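Enoyl-CoA hydratase/carnithine racemase (Thermus thermophilus JL-18, PDB 6SL9) probably acts as the crotonase-family isomerase PaaG, forming oxepin-CoA in the bacterial catabolism of phenylacetic acid. Local coordinates at residues 99-104 with 188-193; 126-131 with 175-180; 35-40 with 88-93. One frame throughout, in Å; residues are numbered along the deposited sequence.

Contact 1. Residues 99-104 with 188-193; sequences VVAVNG and EEALSL
Ala101 and Ala190 face each other where strand 98-102 packs against helix 186-197, and their methyl carbons meet directly, CB to CB, at 3.8 Å. With no longer side chain between them, the two backbones draw close: the CA atoms of Ala101 and Ala190 are 6.1 Å apart. Alanine suits both places because it fills the gap without pushing the helix off the sheet. The helix segment runs almost exactly antiparallel to the strand, at 177°, with 8.7 Å between the two axes.

Two residues back along the strand, on the same face, Val99 spreads its branches over the helix. CG1, anti to the backbone N (chi1 176°), stands 4.3 Å from CB of Ala190, while CG2 reaches toward Leu193, 4.3 Å from its CG. The beta-branched valine favours the strand, and Leu193 extends the apolar cover to Leu119 and Leu121 of the adjoining strand.

Packing is looser around the rest of the helix. Glu188 and Ser192 lie on its solvent side. Val100 points to the opposite face of the sheet, where it touches Phe61.

No hydrogen bond joins the two segments. Their union is purely apolar, so the helix is held on the central sheet of the crotonase fold by close fit and burial, while its polar residues are left to the outer side.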
loop_
_atom_site.group_PDB
_atom_site.type_symbol
_atom_site.label_atom_id
_atom_site.label_comp_id
_atom_site.label_asym_id
_atom_site.label_seq_id
_atom_site.Cartn_x
_atom_site.Cartn_y
_atom_site.Cartn_z
ATOM N N VAL A 99 8.759 -18.945 7.824
ATOM C CA VAL A 99 9.532 -17.969 8.605
ATOM C C VAL A 99 10.861 -17.813 7.893
ATOM O O VAL A 99 11.470 -18.807 7.491
ATOM C CB VAL A 99 9.747 -18.463 10.046
ATOM C CG1 VAL A 99 10.621 -17.528 10.832
ATOM C CG2 VAL A 99 8.429 -18.667 10.774
ATOM N N VAL A 100 11.345 -16.561 7.761
ATOM C CA VAL A 100 12.716 -16.308 7.228
ATOM C C VAL A 100 13.554 -15.714 8.348
ATOM O O VAL A 100 13.070 -14.779 9.009
ATOM C CB VAL A 100 12.646 -15.407 5.994
ATOM C CG1 VAL A 100 14.017 -14.847 5.641
ATOM C CG2 VAL A 100 12.086 -16.167 4.827
ATOM N N ALA A 101 14.771 -16.196 8.504
ATOM C CA ALA A 101 15.754 -15.690 9.478
ATOM C C ALA A 101 16.919 -15.117 8.675
ATOM O O ALA A 101 17.737 -15.857 8.118
ATOM C CB ALA A 101 16.184 -16.778 10.399
ATOM N N VAL A 102 16.973 -13.784 8.591
ATOM C CA VAL A 102 17.994 -13.067 7.802
ATOM C C VAL A 102 19.251 -12.870 8.666
ATOM O O VAL A 102 19.283 -12.004 9.531
ATOM C CB VAL A 102 17.484 -11.764 7.202
ATOM C CG1 VAL A 102 18.520 -11.168 6.278
ATOM C CG2 VAL A 102 16.185 -11.965 6.427
ATOM N N ASN A 103 20.236 -13.745 8.465
ATOM C CA ASN A 103 21.442 -13.831 9.293
ATOM C C ASN A 103 22.542 -12.892 8.864
ATOM O O ASN A 103 23.493 -12.695 9.628
ATOM C CB ASN A 103 21.947 -15.270 9.310
ATOM C CG ASN A 103 22.244 -15.763 7.917
ATOM O OD1 ASN A 103 21.322 -15.931 7.110
ATOM N ND2 ASN A 103 23.536 -15.916 7.611
ATOM N N GLY A 104 22.437 -12.293 7.699
ATOM C CA GLY A 104 23.483 -11.400 7.172
ATOM C C GLY A 104 22.979 -10.688 5.943
ATOM O O GLY A 104 21.789 -10.430 5.808
ATOM N N GLU A 188 17.467 -19.505 17.391
ATOM C CA GLU A 188 16.601 -19.933 18.519
ATOM C C GLU A 188 15.249 -19.234 18.419
ATOM O O GLU A 188 14.204 -19.880 18.553
ATOM C CB GLU A 188 17.331 -19.629 19.839
ATOM C CG GLU A 188 16.601 -20.131 21.076
ATOM C CD GLU A 188 17.118 -19.588 22.404
ATOM O OE1 GLU A 188 16.362 -19.661 23.407
ATOM O OE2 GLU A 188 18.248 -19.104 22.432
ATOM N N GLU A 189 15.243 -17.940 18.203
ATOM C CA GLU A 189 13.976 -17.174 18.168
ATOM C C GLU A 189 13.188 -17.578 16.908
ATOM O O GLU A 189 11.951 -17.708 16.990
ATOM C CB GLU A 189 14.266 -15.656 18.252
ATOM C CG GLU A 189 14.848 -15.226 19.573
ATOM C CD GLU A 189 14.300 -14.025 20.275
ATOM O OE1 GLU A 189 15.038 -13.529 21.167
ATOM O OE2 GLU A 189 13.110 -13.685 20.075
ATOM N N ALA A 190 13.846 -17.700 15.775
ATOM C CA ALA A 190 13.122 -17.994 14.518
ATOM C C ALA A 190 12.537 -19.401 14.636
ATOM O O ALA A 190 11.421 -19.648 14.193
ATOM C CB ALA A 190 14.061 -17.870 13.330
ATOM N N LEU A 191 13.296 -20.343 15.197
ATOM C CA LEU A 191 12.794 -21.727 15.358
ATOM C C LEU A 191 11.618 -21.757 16.341
ATOM O O LEU A 191 10.672 -22.490 16.116
ATOM C CB LEU A 191 13.901 -22.683 15.755
ATOM C CG LEU A 191 13.480 -24.128 15.757
ATOM C CD1 LEU A 191 13.008 -24.630 14.400
ATOM C CD2 LEU A 191 14.639 -24.976 16.229
ATOM N N SER A 192 11.691 -21.020 17.432
ATOM C CA SER A 192 10.579 -20.969 18.412
ATOM C C SER A 192 9.325 -20.490 17.687
ATOM O O SER A 192 8.234 -21.063 17.894
ATOM C CB SER A 192 10.955 -20.037 19.560
ATOM O OG SER A 192 9.884 -19.953 20.452
ATOM N N LEU A 193 9.435 -19.416 16.897
ATOM C CA LEU A 193 8.242 -18.892 16.196
ATOM C C LEU A 193 7.746 -19.938 15.179
ATOM O O LEU A 193 6.553 -20.200 15.088
ATOM C CB LEU A 193 8.625 -17.586 15.494
ATOM C CG LEU A 193 7.550 -16.973 14.588
ATOM C CD1 LEU A 193 6.318 -16.671 15.384
ATOM C CD2 LEU A 193 8.046 -15.729 13.891
#

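Contact 2. Residues 126-131 with 175-180; sequences ASFTTA and GLVHRV
Phe128 and Leu176 mark the nearest backbone approach, with their CA atoms 8.5 Å apart, a gap that only side chains bridge. The Phe128 ring does most of the bridging. Its CG lies anti to the carbonyl carbon (chi1 -63°), which carries the ring toward Val177; there CZ meets CG1 of Val177 at 3.5 Å and CE1 meets the same methyl at 4.0 Å. Nearer the strand, CB of Phe128 rests 4.2 Å from CD1 of Leu176. The length of phenylalanine suits a gap this wide, and the branched aliphatics offer methyls that meet the ring obliquely.

Gly175 turns the chain out of helix 168-174 in a Schellman motif. Its positive phi of 92° would jam a CB against the preceding carbonyl oxygen, which calls for glycine. Arg120 then binds the carbonyl oxygens of both Gly175 and Leu176, and His178 NE2 hydrogen-bonds to the Ala154 oxygen of the second subunit.

The contact thus joins the small sheet containing strand 127-129 to the approach to strand 179-181, outermost of the main sheet within this chain, with Met111 of helix 109-115, Leu147 of helix 143-151 and Ala171 of helix 168-174 packed around it.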
loop_
_atom_site.group_PDB
_atom_site.type_symbol
_atom_site.label_atom_id
_atom_site.label_comp_id
_atom_site.label_asym_id
_atom_site.label_seq_id
_atom_site.Cartn_x
_atom_site.Cartn_y
_atom_site.Cartn_z
ATOM N N ALA A 126 22.624 -7.817 10.229
ATOM C CA ALA A 126 22.156 -8.180 8.884
ATOM C C ALA A 126 21.883 -6.894 8.104
ATOM O O ALA A 126 21.733 -5.836 8.695
ATOM C CB ALA A 126 20.931 -9.058 8.946
ATOM N N SER A 127 21.672 -7.001 6.803
ATOM C CA SER A 127 21.428 -5.811 5.977
ATOM C C SER A 127 20.645 -6.216 4.763
ATOM O O SER A 127 20.643 -7.365 4.360
ATOM C CB SER A 127 22.714 -5.145 5.666
ATOM O OG SER A 127 23.556 -5.978 4.925
ATOM N N PHE A 128 20.001 -5.214 4.184
ATOM C CA PHE A 128 19.194 -5.400 2.973
ATOM C C PHE A 128 19.597 -4.356 1.944
ATOM O O PHE A 128 19.607 -3.148 2.266
ATOM C CB PHE A 128 17.696 -5.209 3.279
ATOM C CG PHE A 128 17.144 -6.221 4.246
ATOM C CD1 PHE A 128 17.344 -6.087 5.611
ATOM C CD2 PHE A 128 16.472 -7.331 3.771
ATOM C CE1 PHE A 128 16.894 -7.068 6.478
ATOM C CE2 PHE A 128 15.976 -8.282 4.655
ATOM C CZ PHE A 128 16.193 -8.131 5.999
ATOM N N THR A 129 19.880 -4.786 0.728
ATOM C CA THR A 129 20.245 -3.832 -0.349
ATOM C C THR A 129 19.550 -4.325 -1.633
ATOM O O THR A 129 19.743 -5.469 -2.007
ATOM C CB THR A 129 21.769 -3.745 -0.482
ATOM O OG1 THR A 129 22.462 -3.537 0.755
ATOM C CG2 THR A 129 22.019 -2.589 -1.422
ATOM N N THR A 130 18.799 -3.469 -2.289
ATOM C CA THR A 130 18.106 -3.953 -3.494
ATOM C C THR A 130 19.119 -4.367 -4.551
ATOM O O THR A 130 18.892 -5.370 -5.231
ATOM C CB THR A 130 17.080 -2.927 -4.000
ATOM O OG1 THR A 130 17.802 -1.727 -4.368
ATOM C CG2 THR A 130 15.971 -2.647 -3.006
ATOM N N ALA A 131 20.193 -3.609 -4.736
ATOM C CA ALA A 131 21.404 -3.964 -5.508
ATOM C C ALA A 131 21.269 -3.984 -7.026
ATOM O O ALA A 131 22.253 -3.643 -7.699
ATOM C CB ALA A 131 21.968 -5.304 -5.039
ATOM N N GLY A 175 9.191 -2.275 7.795
ATOM C CA GLY A 175 8.397 -3.503 7.546
ATOM C C GLY A 175 9.111 -4.550 6.711
ATOM O O GLY A 175 8.516 -5.619 6.453
ATOM N N LEU A 176 10.363 -4.379 6.350
ATOM C CA LEU A 176 11.100 -5.488 5.683
ATOM C C LEU A 176 11.232 -6.683 6.619
ATOM O O LEU A 176 11.229 -7.844 6.130
ATOM C CB LEU A 176 12.464 -5.005 5.238
ATOM C CG LEU A 176 12.444 -3.938 4.151
ATOM C CD1 LEU A 176 13.849 -3.500 3.824
ATOM C CD2 LEU A 176 11.701 -4.357 2.894
ATOM N N VAL A 177 11.349 -6.438 7.916
ATOM C CA VAL A 177 11.286 -7.559 8.896
ATOM C C VAL A 177 10.314 -7.196 9.999
ATOM O O VAL A 177 10.002 -5.996 10.173
ATOM C CB VAL A 177 12.666 -7.932 9.452
ATOM C CG1 VAL A 177 13.597 -8.453 8.369
ATOM C CG2 VAL A 177 13.245 -6.798 10.243
ATOM N N HIS A 178 9.874 -8.212 10.730
ATOM C CA HIS A 178 8.957 -8.076 11.885
ATOM C C HIS A 178 9.689 -7.977 13.227
ATOM O O HIS A 178 9.093 -7.491 14.164
ATOM C CB HIS A 178 7.964 -9.233 11.890
ATOM C CG HIS A 178 7.105 -9.287 10.653
ATOM N ND1 HIS A 178 7.327 -10.226 9.680
ATOM C CD2 HIS A 178 6.036 -8.536 10.284
ATOM C CE1 HIS A 178 6.371 -10.036 8.767
ATOM N NE2 HIS A 178 5.604 -8.981 9.083
ATOM N N ARG A 179 10.904 -8.494 13.305
ATOM C CA ARG A 179 11.666 -8.551 14.562
ATOM C C ARG A 179 13.158 -8.512 14.244
ATOM O O ARG A 179 13.569 -9.086 13.246
ATOM C CB ARG A 179 11.359 -9.824 15.350
ATOM C CG ARG A 179 11.797 -9.759 16.807
ATOM C CD ARG A 179 11.282 -10.758 17.823
ATOM N NE ARG A 179 10.238 -11.701 17.469
ATOM C CZ ARG A 179 10.229 -12.980 17.901
ATOM N NH1 ARG A 179 9.232 -13.791 17.574
ATOM N NH2 ARG A 179 11.256 -13.466 18.588
ATOM N N VAL A 180 13.919 -7.880 15.126
ATOM C CA VAL A 180 15.405 -7.867 15.143
ATOM C C VAL A 180 15.868 -8.524 16.432
ATOM O O VAL A 180 15.348 -8.153 17.481
ATOM C CB VAL A 180 15.969 -6.455 14.952
ATOM C CG1 VAL A 180 17.481 -6.402 15.124
ATOM C CG2 VAL A 180 15.528 -5.904 13.610
#

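Contact 3. Residues 35-40 with 88-93; sequences ALYAAL and VEALSG
Ala90 CB approaches the Tyr37 ring obliquely, 4.1 Å from both its CD2 and its CE2. This is helix-to-helix packing within the crotonase fold: helices 30-45 and 77-93 run in roughly the same direction, their segments crossing at 29° with axes 9.9 Å apart. CG of Tyr37 is anti to the backbone N (chi1 -179°), which swings the ring across to the neighbouring helix, where Arg86 and Val87 also touch it. A partly exposed tyrosine fits such a margin, since its ring can pack while its hydroxyl end remains polar; a bound glycerol, probably from the crystallisation liquor, lies about 4 Å from this side chain.

Deeper in, Leu40 and Leu91 meet at a slant through their methyl ends. CD1 of Leu40 touches CD2 of Leu91 at 3.8 Å and also approaches CB of Ala90, at 4.3 Å. Leucine's forked end gives broad apolar cover here, and Leu17 of strand 14-19 backs Leu40 from the sheet.

Glu89 leads away from this interface to hydrogen-bond with Thr221 of the third subunit. The backbone O of Glu89 takes two donors from the same face of its plane: Gly93 N, and Ser92 OG, 2.8 Å from Glu89 O and tilted 27° from that plane.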
loop_
_atom_site.group_PDB
_atom_site.type_symbol
_atom_site.label_atom_id
_atom_site.label_comp_id
_atom_site.label_asym_id
_atom_site.label_seq_id
_atom_site.Cartn_x
_atom_site.Cartn_y
_atom_site.Cartn_z
ATOM N N ALA A 35 17.162 -26.832 -6.415
ATOM C CA ALA A 35 17.232 -27.520 -5.117
ATOM C C ALA A 35 16.266 -26.851 -4.132
ATOM O O ALA A 35 15.631 -27.546 -3.323
ATOM C CB ALA A 35 18.649 -27.582 -4.631
ATOM N N LEU A 36 16.121 -25.532 -4.169
ATOM C CA LEU A 36 15.191 -24.840 -3.283
ATOM C C LEU A 36 13.748 -25.224 -3.618
ATOM O O LEU A 36 12.967 -25.557 -2.712
ATOM C CB LEU A 36 15.408 -23.341 -3.391
ATOM C CG LEU A 36 14.471 -22.474 -2.535
ATOM C CD1 LEU A 36 14.558 -22.843 -1.057
ATOM C CD2 LEU A 36 14.771 -20.976 -2.719
ATOM N N TYR A 37 13.406 -25.219 -4.889
ATOM C CA TYR A 37 12.095 -25.661 -5.369
ATOM C C TYR A 37 11.816 -27.066 -4.816
ATOM O O TYR A 37 10.746 -27.340 -4.280
ATOM C CB TYR A 37 12.039 -25.618 -6.892
ATOM C CG TYR A 37 10.717 -26.022 -7.483
ATOM C CD1 TYR A 37 10.460 -27.345 -7.733
ATOM C CD2 TYR A 37 9.781 -25.089 -7.827
ATOM C CE1 TYR A 37 9.260 -27.742 -8.316
ATOM C CE2 TYR A 37 8.575 -25.448 -8.380
ATOM C CZ TYR A 37 8.313 -26.790 -8.635
ATOM O OH TYR A 37 7.148 -27.181 -9.250
ATOM N N ALA A 38 12.765 -27.990 -5.026
ATOM C CA ALA A 38 12.561 -29.382 -4.635
ATOM C C ALA A 38 12.327 -29.457 -3.119
ATOM O O ALA A 38 11.495 -30.278 -2.657
ATOM C CB ALA A 38 13.718 -30.249 -5.071
ATOM N N ALA A 39 13.065 -28.680 -2.335
ATOM C CA ALA A 39 12.947 -28.719 -0.863
ATOM C C ALA A 39 11.599 -28.143 -0.429
ATOM O O ALA A 39 10.979 -28.670 0.483
ATOM C CB ALA A 39 14.069 -27.967 -0.250
ATOM N N LEU A 40 11.170 -27.030 -1.032
ATOM C CA LEU A 40 9.822 -26.459 -0.758
ATOM C C LEU A 40 8.722 -27.460 -1.095
ATOM O O LEU A 40 7.803 -27.683 -0.286
ATOM C CB LEU A 40 9.622 -25.163 -1.553
ATOM C CG LEU A 40 10.544 -24.010 -1.204
ATOM C CD1 LEU A 40 10.443 -22.924 -2.255
ATOM C CD2 LEU A 40 10.270 -23.448 0.182
ATOM N N VAL A 88 9.749 -18.687 -7.322
ATOM C CA VAL A 88 8.984 -17.609 -6.650
ATOM C C VAL A 88 7.517 -17.960 -6.589
ATOM O O VAL A 88 6.849 -17.695 -5.577
ATOM C CB VAL A 88 9.259 -16.269 -7.319
ATOM C CG1 VAL A 88 8.415 -15.181 -6.696
ATOM C CG2 VAL A 88 10.743 -15.910 -7.220
ATOM N N GLU A 89 6.980 -18.542 -7.661
ATOM C CA GLU A 89 5.590 -19.008 -7.597
ATOM C C GLU A 89 5.418 -19.983 -6.432
ATOM O O GLU A 89 4.430 -19.885 -5.682
ATOM C CB GLU A 89 5.207 -19.704 -8.906
ATOM C CG GLU A 89 4.989 -18.742 -10.058
ATOM C CD GLU A 89 3.647 -18.064 -10.100
ATOM O OE1 GLU A 89 3.430 -17.284 -11.062
ATOM O OE2 GLU A 89 2.819 -18.291 -9.187
ATOM N N ALA A 90 6.348 -20.914 -6.278
ATOM C CA ALA A 90 6.280 -21.927 -5.208
ATOM C C ALA A 90 6.298 -21.233 -3.851
ATOM O O ALA A 90 5.482 -21.613 -3.004
ATOM C CB ALA A 90 7.409 -22.946 -5.308
ATOM N N LEU A 91 7.201 -20.287 -3.640
ATOM C CA LEU A 91 7.217 -19.576 -2.357
ATOM C C LEU A 91 5.883 -18.879 -2.177
ATOM O O LEU A 91 5.330 -18.902 -1.064
ATOM C CB LEU A 91 8.326 -18.545 -2.381
ATOM C CG LEU A 91 9.728 -19.132 -2.213
ATOM C CD1 LEU A 91 10.813 -18.139 -2.671
ATOM C CD2 LEU A 91 9.972 -19.510 -0.737
ATOM N N SER A 92 5.394 -18.203 -3.206
ATOM C CA SER A 92 4.228 -17.321 -3.022
ATOM C C SER A 92 3.000 -18.105 -2.589
ATOM O O SER A 92 2.154 -17.588 -1.839
ATOM C CB SER A 92 3.939 -16.544 -4.263
ATOM O OG SER A 92 3.373 -17.335 -5.294
ATOM N N GLY A 93 2.864 -19.325 -3.114
ATOM C CA GLY A 93 1.655 -20.142 -2.916
ATOM C C GLY A 93 1.792 -21.217 -1.877
ATOM O O GLY A 93 0.869 -21.981 -1.719
#

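Contacts 1 and 2 are buried and adjoin each other, their centres about 13 Å apart; contact 3 is only partly buried and stands apart, about 18 Å and 21 Å centre to centre from contacts 1 and 2. Helix 186-197 of contact 1 follows strand 179-181 of contact 2, and Val102 CG1 touches Phe128 CZ at 3.8 Å, so the two meet through apolar side chains. All three contacts join their segments without hydrogen bonds. Their chemistry differs with place: two alanines with a valine and a leucine bring helix to sheet in contact 1, one aromatic reaches from the small sheet to the loop leading into strand 179-181 in contact 2, and leucines with a marginal tyrosine pair two helices in contact 3. Contacts 2 and 3 also border other subunits.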